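Local coordinates for Aar187cp (Eremothecium gossypii, PDB 3ZIL), which probably regulates the establishment of sister-chromatid cohesion as the fungal Wpl1 protein of the cohesin system, here represented by its helical Wap1 domain, at residues Thr17-Tyr20 against Ser21-Asp25; Asn52-Asp55 against Leu56-Ile60; Arg64-Glu67 against Val68-Cys72; Tyr135-Leu138 against Leu139-Lys143. All blocks are in the same frame, centred on the assembly; numbering follows the deposited sequence.

Contact 1 (Thr17-Tyr20 against Ser21-Asp25)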
loop_
_atom_site.group_PDB
_atom_site.type_symbol
_atom_site.label_atom_id
_atom_site.label_comp_id
_atom_site.label_asym_id
_atom_site.label_seq_id
_atom_site.Cartn_x
_atom_site.Cartn_y
_atom_site.Cartn_z
ATOM N N THR A 17 37.949 -12.062 -16.450
ATOM C CA THR A 17 38.602 -12.976 -17.424
ATOM C C THR A 17 38.017 -12.829 -18.853
ATOM O O THR A 17 37.018 -12.130 -19.064
ATOM C CB THR A 17 38.501 -14.463 -16.962
ATOM O OG1 THR A 17 37.123 -14.827 -16.756
ATOM C CG2 THR A 17 39.356 -14.746 -15.682
ATOM N N LEU A 18 38.704 -13.428 -19.830
ATOM C CA LEU A 18 38.095 -13.895 -21.080
ATOM C C LEU A 18 37.429 -15.205 -20.650
ATOM O O LEU A 18 37.721 -15.738 -19.558
ATOM C CB LEU A 18 39.161 -14.147 -22.187
ATOM C CG LEU A 18 38.886 -15.000 -23.465
ATOM C CD1 LEU A 18 38.057 -14.296 -24.545
ATOM C CD2 LEU A 18 40.170 -15.550 -24.073
ATOM N N LYS A 19 36.571 -15.742 -21.517
ATOM C CA LYS A 19 35.590 -16.753 -21.134
ATOM C C LYS A 19 34.356 -15.878 -20.934
ATOM O O LYS A 19 33.540 -15.807 -21.838
ATOM C CB LYS A 19 35.986 -17.577 -19.877
ATOM C CG LYS A 19 34.863 -18.354 -19.159
ATOM C CD LYS A 19 35.318 -18.910 -17.797
ATOM C CE LYS A 19 36.034 -17.870 -16.919
ATOM N NZ LYS A 19 36.989 -18.384 -15.880
ATOM N N TYR A 20 34.252 -15.148 -19.816
ATOM C CA TYR A 20 33.046 -14.320 -19.583
ATOM C C TYR A 20 32.862 -13.296 -20.694
ATOM O O TYR A 20 31.772 -13.109 -21.205
ATOM C CB TYR A 20 33.101 -13.628 -18.223
ATOM C CG TYR A 20 33.057 -14.602 -17.109
ATOM C CD1 TYR A 20 32.330 -15.792 -17.217
ATOM C CD2 TYR A 20 33.760 -14.359 -15.933
ATOM C CE1 TYR A 20 32.299 -16.714 -16.175
ATOM C CE2 TYR A 20 33.727 -15.267 -14.892
ATOM C CZ TYR A 20 32.987 -16.433 -15.011
ATOM O OH TYR A 20 33.005 -17.323 -13.954
ATOM N N SER A 21 33.960 -12.688 -21.105
ATOM C CA SER A 21 33.940 -11.654 -22.093
ATOM C C SER A 21 33.508 -12.162 -23.466
ATOM O O SER A 21 32.720 -11.514 -24.188
ATOM C CB SER A 21 35.318 -11.005 -22.131
ATOM O OG SER A 21 35.326 -10.027 -23.127
ATOM N N GLU A 22 33.970 -13.348 -23.812
ATOM C CA GLU A 22 33.621 -13.933 -25.108
ATOM C C GLU A 22 32.204 -14.506 -25.037
ATOM O O GLU A 22 31.411 -14.335 -25.967
ATOM C CB GLU A 22 34.682 -14.955 -25.548
ATOM C CG GLU A 22 34.161 -16.171 -26.311
ATOM C CD GLU A 22 35.268 -17.214 -26.625
ATOM O OE1 GLU A 22 35.846 -17.844 -25.671
ATOM O OE2 GLU A 22 35.538 -17.425 -27.846
ATOM N N ASP A 23 31.871 -15.132 -23.920
ATOM C CA ASP A 23 30.499 -15.577 -23.668
ATOM C C ASP A 23 29.502 -14.444 -23.856
ATOM O O ASP A 23 28.418 -14.678 -24.367
ATOM C CB ASP A 23 30.326 -16.048 -22.221
ATOM C CG ASP A 23 30.987 -17.370 -21.945
ATOM O OD1 ASP A 23 31.496 -18.026 -22.923
ATOM O OD2 ASP A 23 30.992 -17.714 -20.733
ATOM N N LEU A 24 29.858 -13.239 -23.399
ATOM C CA LEU A 24 28.921 -12.121 -23.367
ATOM C C LEU A 24 28.754 -11.487 -24.704
ATOM O O LEU A 24 27.633 -11.106 -25.072
ATOM C CB LEU A 24 29.352 -11.069 -22.374
ATOM C CG LEU A 24 28.936 -11.378 -20.949
ATOM C CD1 LEU A 24 29.047 -10.061 -20.173
ATOM C CD2 LEU A 24 27.523 -11.937 -20.816
ATOM N N ASP A 25 29.860 -11.400 -25.453
ATOM C CA ASP A 25 29.792 -10.991 -26.866
ATOM C C ASP A 25 28.834 -11.895 -27.611
ATOM O O ASP A 25 28.122 -11.471 -28.476
ATOM C CB ASP A 25 31.154 -11.085 -27.561
ATOM C CG ASP A 25 32.169 -10.140 -26.975
ATOM O OD1 ASP A 25 31.777 -9.196 -26.266
ATOM O OD2 ASP A 25 33.368 -10.356 -27.188
#
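Two main-chain bonds tie Lys19 and Tyr20 to the first turn of helix 20-27. Asp23 N donates to Lys19 O at 2.8 Å, nearly straight at the hydrogen (168°), and Leu24 N follows with a more bent bond to Tyr20 O of 2.9 Å. Lys19 thus stands at the N-cap position, and its backbone carbonyl opens the series of i to i+4 bonds. Among the side chains, the carboxylate of Asp23 turns back beside that carbonyl, with CG of Asp23 beside its own backbone N (chi1 -73°). OD1 of Asp23 and Lys19 O, 3.2 Å apart, are two acceptors facing each other without a bond, a contact probably unfavourable in itself. OD2 of Asp23 also approaches the edge of the Tyr20 ring, 4.2 Å from CD1 of Tyr20. Apolar packing is sparse: Leu18 reaches over the turn and sets CD1 3.6 Å from CB of Glu22. Leu24 meets the main chain instead, its CG 3.3 Å from Tyr20 O. The turn is a surface feature, but its inner side faces helix 54-72, where Ser21 and Leu24 pack on Tyr59 and Leu24 also touches Val68 farther along.

Contact 2 (Asn52-Asp55 against Leu56-Ile60)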
loop_
_atom_site.group_PDB
_atom_site.type_symbol
_atom_site.label_atom_id
_atom_site.label_comp_id
_atom_site.label_asym_id
_atom_site.label_seq_id
_atom_site.Cartn_x
_atom_site.Cartn_y
_atom_site.Cartn_z
ATOM N N ASN A 52 23.396 -19.329 -11.825
ATOM C CA ASN A 52 24.315 -20.391 -11.440
ATOM C C ASN A 52 25.760 -19.924 -11.089
ATOM O O ASN A 52 26.564 -20.705 -10.566
ATOM C CB ASN A 52 24.334 -21.476 -12.561
ATOM C CG ASN A 52 23.024 -22.300 -12.626
ATOM O OD1 ASN A 52 22.201 -22.285 -11.696
ATOM N ND2 ASN A 52 22.787 -22.958 -13.765
ATOM N N ASN A 53 26.106 -18.665 -11.384
ATOM C CA ASN A 53 27.505 -18.252 -11.328
ATOM C C ASN A 53 27.637 -16.797 -10.841
ATOM O O ASN A 53 27.483 -15.826 -11.618
ATOM C CB ASN A 53 28.205 -18.520 -12.699
ATOM C CG ASN A 53 29.647 -18.063 -12.704
ATOM O OD1 ASN A 53 30.107 -17.514 -11.718
ATOM N ND2 ASN A 53 30.363 -18.253 -13.806
ATOM N N GLU A 54 27.863 -16.654 -9.531
ATOM C CA GLU A 54 28.007 -15.362 -8.863
ATOM C C GLU A 54 29.214 -14.618 -9.473
ATOM O O GLU A 54 29.224 -13.401 -9.623
ATOM C CB GLU A 54 28.134 -15.603 -7.330
ATOM C CG GLU A 54 28.304 -14.373 -6.440
ATOM C CD GLU A 54 27.106 -13.415 -6.497
ATOM O OE1 GLU A 54 25.977 -13.840 -6.180
ATOM O OE2 GLU A 54 27.273 -12.228 -6.873
ATOM N N ASP A 55 30.211 -15.382 -9.897
ATOM C CA ASP A 55 31.426 -14.804 -10.500
ATOM C C ASP A 55 31.089 -14.088 -11.841
ATOM O O ASP A 55 31.599 -13.020 -12.141
ATOM C CB ASP A 55 32.467 -15.925 -10.662
ATOM C CG ASP A 55 33.834 -15.420 -10.989
ATOM O OD1 ASP A 55 34.268 -14.439 -10.379
ATOM O OD2 ASP A 55 34.516 -16.026 -11.850
ATOM N N LEU A 56 30.211 -14.677 -12.635
ATOM C CA LEU A 56 29.744 -14.031 -13.893
ATOM C C LEU A 56 29.003 -12.717 -13.541
ATOM O O LEU A 56 29.215 -11.672 -14.156
ATOM C CB LEU A 56 28.853 -15.023 -14.708
ATOM C CG LEU A 56 27.902 -14.482 -15.800
ATOM C CD1 LEU A 56 28.745 -13.875 -16.924
ATOM C CD2 LEU A 56 26.857 -15.496 -16.327
ATOM N N CYS A 57 28.188 -12.780 -12.498
ATOM C CA CYS A 57 27.469 -11.614 -12.019
ATOM C C CYS A 57 28.415 -10.484 -11.598
ATOM O O CYS A 57 28.179 -9.349 -11.938
ATOM C CB CYS A 57 26.491 -11.951 -10.889
ATOM S SG CYS A 57 25.110 -13.049 -11.325
ATOM N N GLN A 58 29.472 -10.792 -10.863
ATOM C CA GLN A 58 30.448 -9.796 -10.413
ATOM C C GLN A 58 31.139 -9.165 -11.609
ATOM O O GLN A 58 31.190 -7.932 -11.757
ATOM C CB GLN A 58 31.451 -10.440 -9.444
ATOM C CG GLN A 58 30.942 -10.549 -8.008
ATOM C CD GLN A 58 31.650 -11.659 -7.208
ATOM O OE1 GLN A 58 31.402 -12.858 -7.411
ATOM N NE2 GLN A 58 32.530 -11.260 -6.287
ATOM N N TYR A 59 31.558 -10.030 -12.524
ATOM C CA TYR A 59 32.128 -9.610 -13.787
ATOM C C TYR A 59 31.234 -8.590 -14.534
ATOM O O TYR A 59 31.673 -7.469 -14.876
ATOM C CB TYR A 59 32.453 -10.826 -14.666
ATOM C CG TYR A 59 32.986 -10.384 -15.996
ATOM C CD1 TYR A 59 32.104 -10.124 -17.035
ATOM C CD2 TYR A 59 34.367 -10.157 -16.209
ATOM C CE1 TYR A 59 32.543 -9.668 -18.254
ATOM C CE2 TYR A 59 34.838 -9.708 -17.456
ATOM C CZ TYR A 59 33.888 -9.448 -18.472
ATOM O OH TYR A 59 34.198 -9.006 -19.741
ATOM N N ILE A 60 29.986 -8.967 -14.809
ATOM C CA ILE A 60 29.021 -8.033 -15.442
ATOM C C ILE A 60 28.995 -6.703 -14.707
ATOM O O ILE A 60 29.077 -5.592 -15.297
ATOM C CB ILE A 60 27.604 -8.666 -15.529
ATOM C CG1 ILE A 60 27.613 -9.857 -16.495
ATOM C CG2 ILE A 60 26.557 -7.616 -15.919
ATOM C CD1 ILE A 60 26.380 -10.787 -16.322
#
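With CG anti to the backbone N (chi1 178°) and OD1 eclipsing CA (chi2 -2°), Asn53 swings OD1 over the first turn of helix 54-72 to meet Leu56 N. This is a classical asparagine N-cap, formed just after helix 36-52 ends. The capping bond from Leu56 N to Asn53 OD1 is 3.0 Å long, and its donor stands well above the plane of the amide carbonyl instead of on a lone pair. Asp55 N adds a weak second bond to the same oxygen, so OD1 serves two amides at the helix start. The other end of the amide, ND2, lies 3.7 Å from CB of Leu56, the two side chains crossing at about a right angle, and it also bonds to Tyr20 OH, which has Asp55 OD2 as a further partner. That tyrosine therefore ties the capping residue to helix 20-27.

Regular helix bonds take over behind the cap. Cys57 N reaches Asn53 O, Gln58 N reaches Glu54 O at 2.9 Å, and Tyr59 N reaches Asp55 O in an almost straight bond (170°). A bend at chi2 turns the Glu54 carboxylate onward, toward the next turn, where OE2 comes to 4.1 Å from CB of Cys57. Leu56 and Cys57 are buried and pack on Met50 of helix 36-52, while Glu54 touches Lys93 of helix 81-93. Deeper in the turn, SG of Cys57 rests 3.7 Å from Asn53 O.

Contact 3 (Arg64-Glu67 against Val68-Cys72)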
loop_
_atom_site.group_PDB
_atom_site.type_symbol
_atom_site.label_atom_id
_atom_site.label_comp_id
_atom_site.label_asym_id
_atom_site.label_seq_id
_atom_site.Cartn_x
_atom_site.Cartn_y
_atom_site.Cartn_z
ATOM N N ARG A 64 30.863 -4.819 -17.385
ATOM C CA ARG A 64 29.948 -4.697 -18.513
ATOM C C ARG A 64 28.507 -4.346 -18.147
ATOM O O ARG A 64 27.606 -4.724 -18.834
ATOM C CB ARG A 64 30.049 -5.973 -19.396
ATOM C CG ARG A 64 31.500 -6.116 -19.821
ATOM C CD ARG A 64 31.701 -7.217 -20.820
ATOM N NE ARG A 64 31.024 -6.931 -22.064
ATOM C CZ ARG A 64 31.063 -7.741 -23.114
ATOM N NH1 ARG A 64 31.748 -8.882 -23.071
ATOM N NH2 ARG A 64 30.406 -7.407 -24.192
ATOM N N HIS A 65 28.304 -3.649 -17.034
ATOM C CA HIS A 65 26.989 -3.457 -16.519
ATOM C C HIS A 65 26.113 -2.670 -17.515
ATOM O O HIS A 65 24.989 -3.082 -17.869
ATOM C CB HIS A 65 27.092 -2.768 -15.167
ATOM C CG HIS A 65 25.907 -3.015 -14.266
ATOM N ND1 HIS A 65 25.817 -2.506 -13.005
ATOM C CD2 HIS A 65 24.716 -3.761 -14.493
ATOM C CE1 HIS A 65 24.644 -2.910 -12.456
ATOM N NE2 HIS A 65 23.967 -3.666 -13.393
ATOM N N ARG A 66 26.612 -1.562 -18.046
ATOM C CA ARG A 66 25.784 -0.790 -18.973
ATOM C C ARG A 66 25.441 -1.535 -20.259
ATOM O O ARG A 66 24.325 -1.428 -20.724
ATOM C CB ARG A 66 26.417 0.542 -19.376
ATOM C CG ARG A 66 25.718 1.029 -20.669
ATOM C CD ARG A 66 26.484 2.005 -21.507
ATOM N NE ARG A 66 27.824 1.570 -21.910
ATOM C CZ ARG A 66 28.034 0.919 -23.047
ATOM N NH1 ARG A 66 27.001 0.591 -23.826
ATOM N NH2 ARG A 66 29.256 0.580 -23.393
ATOM N N GLU A 67 26.358 -2.313 -20.832
ATOM C CA GLU A 67 26.022 -2.969 -22.101
ATOM C C GLU A 67 24.992 -4.115 -21.827
ATOM O O GLU A 67 24.039 -4.316 -22.632
ATOM C CB GLU A 67 27.285 -3.577 -22.763
ATOM C CG GLU A 67 27.044 -4.143 -24.145
ATOM C CD GLU A 67 28.184 -5.007 -24.674
ATOM O OE1 GLU A 67 29.294 -4.953 -24.103
ATOM O OE2 GLU A 67 27.964 -5.757 -25.659
ATOM N N VAL A 68 25.204 -4.882 -20.734
ATOM C CA VAL A 68 24.255 -5.979 -20.432
ATOM C C VAL A 68 22.824 -5.375 -20.181
ATOM O O VAL A 68 21.820 -5.887 -20.655
ATOM C CB VAL A 68 24.781 -6.879 -19.238
ATOM C CG1 VAL A 68 23.722 -7.841 -18.660
ATOM C CG2 VAL A 68 25.949 -7.676 -19.722
ATOM N N TRP A 69 22.762 -4.254 -19.456
ATOM C CA TRP A 69 21.487 -3.640 -19.084
ATOM C C TRP A 69 20.801 -3.123 -20.315
ATOM O O TRP A 69 19.618 -3.337 -20.470
ATOM C CB TRP A 69 21.707 -2.481 -18.109
ATOM C CG TRP A 69 20.435 -1.913 -17.458
ATOM C CD1 TRP A 69 19.608 -0.862 -17.916
ATOM C CD2 TRP A 69 19.808 -2.388 -16.209
ATOM N NE1 TRP A 69 18.538 -0.657 -17.062
ATOM C CE2 TRP A 69 18.635 -1.520 -15.975
ATOM C CE3 TRP A 69 20.137 -3.367 -15.257
ATOM C CZ2 TRP A 69 17.847 -1.661 -14.853
ATOM C CZ3 TRP A 69 19.342 -3.492 -14.108
ATOM C CH2 TRP A 69 18.220 -2.665 -13.917
ATOM N N GLU A 70 21.530 -2.400 -21.176
ATOM C CA GLU A 70 20.875 -1.815 -22.371
ATOM C C GLU A 70 20.414 -2.927 -23.313
ATOM O O GLU A 70 19.380 -2.791 -23.983
ATOM C CB GLU A 70 21.785 -0.814 -23.099
ATOM C CG GLU A 70 21.982 0.470 -22.304
ATOM C CD GLU A 70 22.809 1.555 -23.029
ATOM O OE1 GLU A 70 23.391 1.307 -24.109
ATOM O OE2 GLU A 70 22.875 2.681 -22.494
ATOM N N TRP A 71 21.173 -4.015 -23.344
ATOM C CA TRP A 71 20.769 -5.193 -24.103
ATOM C C TRP A 71 19.510 -5.810 -23.529
ATOM O O TRP A 71 18.528 -5.986 -24.284
ATOM C CB TRP A 71 21.916 -6.243 -24.243
ATOM C CG TRP A 71 21.490 -7.395 -25.116
ATOM C CD1 TRP A 71 21.579 -7.480 -26.491
ATOM C CD2 TRP A 71 20.800 -8.620 -24.698
ATOM N NE1 TRP A 71 21.074 -8.693 -26.952
ATOM C CE2 TRP A 71 20.609 -9.424 -25.916
ATOM C CE3 TRP A 71 20.431 -9.169 -23.447
ATOM C CZ2 TRP A 71 19.984 -10.663 -25.890
ATOM C CZ3 TRP A 71 19.809 -10.416 -23.434
ATOM C CH2 TRP A 71 19.584 -11.151 -24.627
ATOM N N CYS A 72 19.458 -6.074 -22.208
ATOM C CA CYS A 72 18.260 -6.689 -21.637
ATOM C C CYS A 72 17.029 -5.786 -21.821
ATOM O O CYS A 72 15.935 -6.279 -22.039
ATOM C CB CYS A 72 18.392 -7.048 -20.132
ATOM S SG CYS A 72 19.710 -8.296 -19.830
#
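Arg66 and Glu70 meet one turn apart along helix 54-72. Starting at CB, the Glu70 chain leaves beside its backbone N (chi1 -70°), with CB itself 3.5 Å from Arg66 O; CG comes to 3.4 Å from the same carbonyl oxygen. The chain then runs extended, and CD lies against CG of Arg66 at 3.8 Å. At the tip the oxygens divide: OE2 touches the methylenes CG and CD of Arg66 but has its strongest partner in Arg102, whereas OE1 faces NH1 of Arg66 at 3.7 Å. That salt bridge is long. OE1 sits at the edge of the guanidinium, near its plane, although carboxylate and guanidinium are turned 66° apart.

Arg64 and Glu67 make the tighter pair. Arg64 NH2 donates to Glu67 OE1 at 2.7 Å, in its own guanidinium plane and on the syn side of the carboxylate but tilted out of the carboxylate plane, and NE adds a weak bond. Below these charges, main-chain bonds carry the helix on, beginning with Val68 N to Arg64 O (3.1 Å). The indole of Trp69 approaches the His65 ring obliquely, CE3 of Trp69 lying 4.3 Å from NE2 of His65, which is hydrogen-bonded to Ile94 O.

Arg64 also binds Asp25 of helix 20-27. Both glutamates in this turn have arginine partners, which probably stabilises their ionised forms.

Contact 4 (Tyr135-Leu138 against Leu139-Lys143)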
loop_
_atom_site.group_PDB
_atom_site.type_symbol
_atom_site.label_atom_id
_atom_site.label_comp_id
_atom_site.label_asym_id
_atom_site.label_seq_id
_atom_site.Cartn_x
_atom_site.Cartn_y
_atom_site.Cartn_z
ATOM N N TYR A 135 14.048 -23.438 -18.777
ATOM C CA TYR A 135 13.035 -22.544 -18.186
ATOM C C TYR A 135 12.506 -23.052 -16.847
ATOM O O TYR A 135 12.534 -22.314 -15.878
ATOM C CB TYR A 135 11.895 -22.386 -19.151
ATOM C CG TYR A 135 10.795 -21.519 -18.637
ATOM C CD1 TYR A 135 11.034 -20.151 -18.377
ATOM C CD2 TYR A 135 9.486 -22.025 -18.479
ATOM C CE1 TYR A 135 9.982 -19.306 -17.968
ATOM C CE2 TYR A 135 8.441 -21.198 -18.026
ATOM C CZ TYR A 135 8.701 -19.829 -17.764
ATOM O OH TYR A 135 7.671 -18.983 -17.314
ATOM N N GLN A 136 12.044 -24.318 -16.812
ATOM C CA GLN A 136 11.736 -25.023 -15.531
ATOM C C GLN A 136 12.840 -24.912 -14.504
ATOM O O GLN A 136 12.615 -24.646 -13.322
ATOM C CB GLN A 136 11.421 -26.533 -15.725
ATOM C CG GLN A 136 10.325 -26.939 -16.740
ATOM C CD GLN A 136 9.203 -25.906 -17.020
ATOM O OE1 GLN A 136 8.575 -25.334 -16.082
ATOM N NE2 GLN A 136 8.931 -25.668 -18.351
ATOM N N ASP A 137 14.052 -25.146 -14.939
ATOM C CA ASP A 137 15.178 -25.091 -14.025
ATOM C C ASP A 137 15.314 -23.653 -13.415
ATOM O O ASP A 137 15.421 -23.459 -12.163
ATOM C CB ASP A 137 16.380 -25.559 -14.817
ATOM C CG ASP A 137 17.716 -25.353 -14.121
ATOM O OD1 ASP A 137 17.813 -24.864 -12.973
ATOM O OD2 ASP A 137 18.724 -25.692 -14.785
ATOM N N LEU A 138 15.279 -22.633 -14.281
ATOM C CA LEU A 138 15.256 -21.248 -13.763
ATOM C C LEU A 138 14.113 -20.920 -12.795
ATOM O O LEU A 138 14.370 -20.343 -11.727
ATOM C CB LEU A 138 15.318 -20.217 -14.903
ATOM C CG LEU A 138 15.462 -18.760 -14.401
ATOM C CD1 LEU A 138 16.857 -18.459 -13.797
ATOM C CD2 LEU A 138 15.152 -17.865 -15.589
ATOM N N LEU A 139 12.878 -21.257 -13.190
ATOM C CA LEU A 139 11.693 -21.079 -12.394
ATOM C C LEU A 139 11.802 -21.645 -10.978
ATOM O O LEU A 139 11.436 -20.961 -10.023
ATOM C CB LEU A 139 10.470 -21.704 -13.103
ATOM C CG LEU A 139 9.260 -20.958 -13.644
ATOM C CD1 LEU A 139 9.548 -19.617 -14.275
ATOM C CD2 LEU A 139 8.455 -21.880 -14.586
ATOM N N ARG A 140 12.268 -22.888 -10.845
ATOM C CA ARG A 140 12.629 -23.462 -9.520
ATOM C C ARG A 140 13.606 -22.616 -8.710
ATOM O O ARG A 140 13.598 -22.682 -7.510
ATOM C CB ARG A 140 13.119 -24.949 -9.613
ATOM C CG ARG A 140 12.025 -25.890 -10.151
ATOM C CD ARG A 140 12.412 -27.363 -10.188
ATOM N NE ARG A 140 13.619 -27.677 -10.960
ATOM C CZ ARG A 140 13.617 -28.157 -12.217
ATOM N NH1 ARG A 140 12.470 -28.370 -12.848
ATOM N NH2 ARG A 140 14.757 -28.437 -12.854
ATOM N N LYS A 141 14.428 -21.797 -9.342
ATOM C CA LYS A 141 15.339 -20.939 -8.587
ATOM C C LYS A 141 14.916 -19.480 -8.340
ATOM O O LYS A 141 15.556 -18.804 -7.563
ATOM C CB LYS A 141 16.708 -20.942 -9.280
ATOM C CG LYS A 141 17.551 -22.170 -8.967
ATOM C CD LYS A 141 18.477 -22.533 -10.130
ATOM C CE LYS A 141 19.107 -23.908 -9.859
ATOM N NZ LYS A 141 19.862 -24.297 -11.060
ATOM N N LEU A 142 13.922 -18.962 -9.081
ATOM C CA LEU A 142 13.610 -17.506 -9.038
ATOM C C LEU A 142 12.909 -17.190 -7.737
ATOM O O LEU A 142 12.188 -18.030 -7.200
ATOM C CB LEU A 142 12.627 -17.178 -10.152
ATOM C CG LEU A 142 13.323 -17.039 -11.523
ATOM C CD1 LEU A 142 12.236 -17.020 -12.560
ATOM C CD2 LEU A 142 14.229 -15.764 -11.561
ATOM N N LYS A 143 13.143 -16.007 -7.237
ATOM C CA LYS A 143 12.421 -15.515 -6.103
ATOM C C LYS A 143 10.888 -15.508 -6.343
ATOM O O LYS A 143 10.123 -15.701 -5.391
ATOM C CB LYS A 143 12.909 -14.095 -5.840
ATOM C CG LYS A 143 12.403 -13.480 -4.530
ATOM C CD LYS A 143 13.088 -12.128 -4.356
ATOM C CE LYS A 143 14.607 -12.282 -4.374
ATOM N NZ LYS A 143 15.338 -10.998 -4.201
HETATM O O HOH W 1 16.360 -25.951 -10.803
#
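Asp137 OD1 is held by both Lys141 and a water. Lys141 NZ, 2.9 Å away, forms a salt bridge on the syn lone pair of this oxygen, while water 1 donates to it at 2.8 Å. The water in turn accepts from Arg140 NE, so one carboxylate oxygen is linked to two successive basic residues, directly to one and through solvent to the other. The extended Lys141 chain runs back over the turn, which brings CE to 3.5 Å from the same OD1, and the ammonium has a further partner in Asn52. Arg140 instead bends at chi3 (-57°) and spreads its guanidinium over the backbone, one face lying above Gln136 O and CA of Asp137.

Apolar packing takes over at Tyr135, whose ring meets Leu139. Both methyls of the leucine lie on one side of the ring: CD2 of Leu139 is 3.5 Å from CE2 of Tyr135, and CD1 of Leu139 is 3.6 Å from CZ of Tyr135. Leu138 and Leu142 cross with their CG atoms 4.0 Å apart; Leu138 also touches helices 36-52 and 81-93, and Leu142 packs on Phe89.

Main-chain bonding changes toward the end. Leu139 N and Arg140 N make straight i to i+4 bonds, but Lys141 N is shared between a weak bond to Asp137 O and a shorter one to Leu138 O (2.8 Å). Such an i to i+3 bond is characteristic of the last turn of an amphipathic helix, here helix 129-141 in the all-helical Wap1 domain.

All four are local contacts along or at the ends of helices in the N-terminal part of the Wap1 domain. Contact 1 is the surface member, whereas contacts 2, 3 and 4 are partly buried. Contacts 2 and 3 share helix 54-72, the first at its capped start and the second towards its end, and contact 1 touches both through helix 20-27: hydroxyl to amide and carboxylate at one point, arginine to aspartate at the other. Contact 4 belongs to helix 129-141 and meets contact 2 through Lys141 and Asn52, but stays about 11 Å from contact 3 between nearest atoms. Chemically, contact 1 rests on main-chain bonds at a helix start, contact 2 adds a side-chain cap, and charge pairs beside buried aromatic side chains mark contacts 3 and 4.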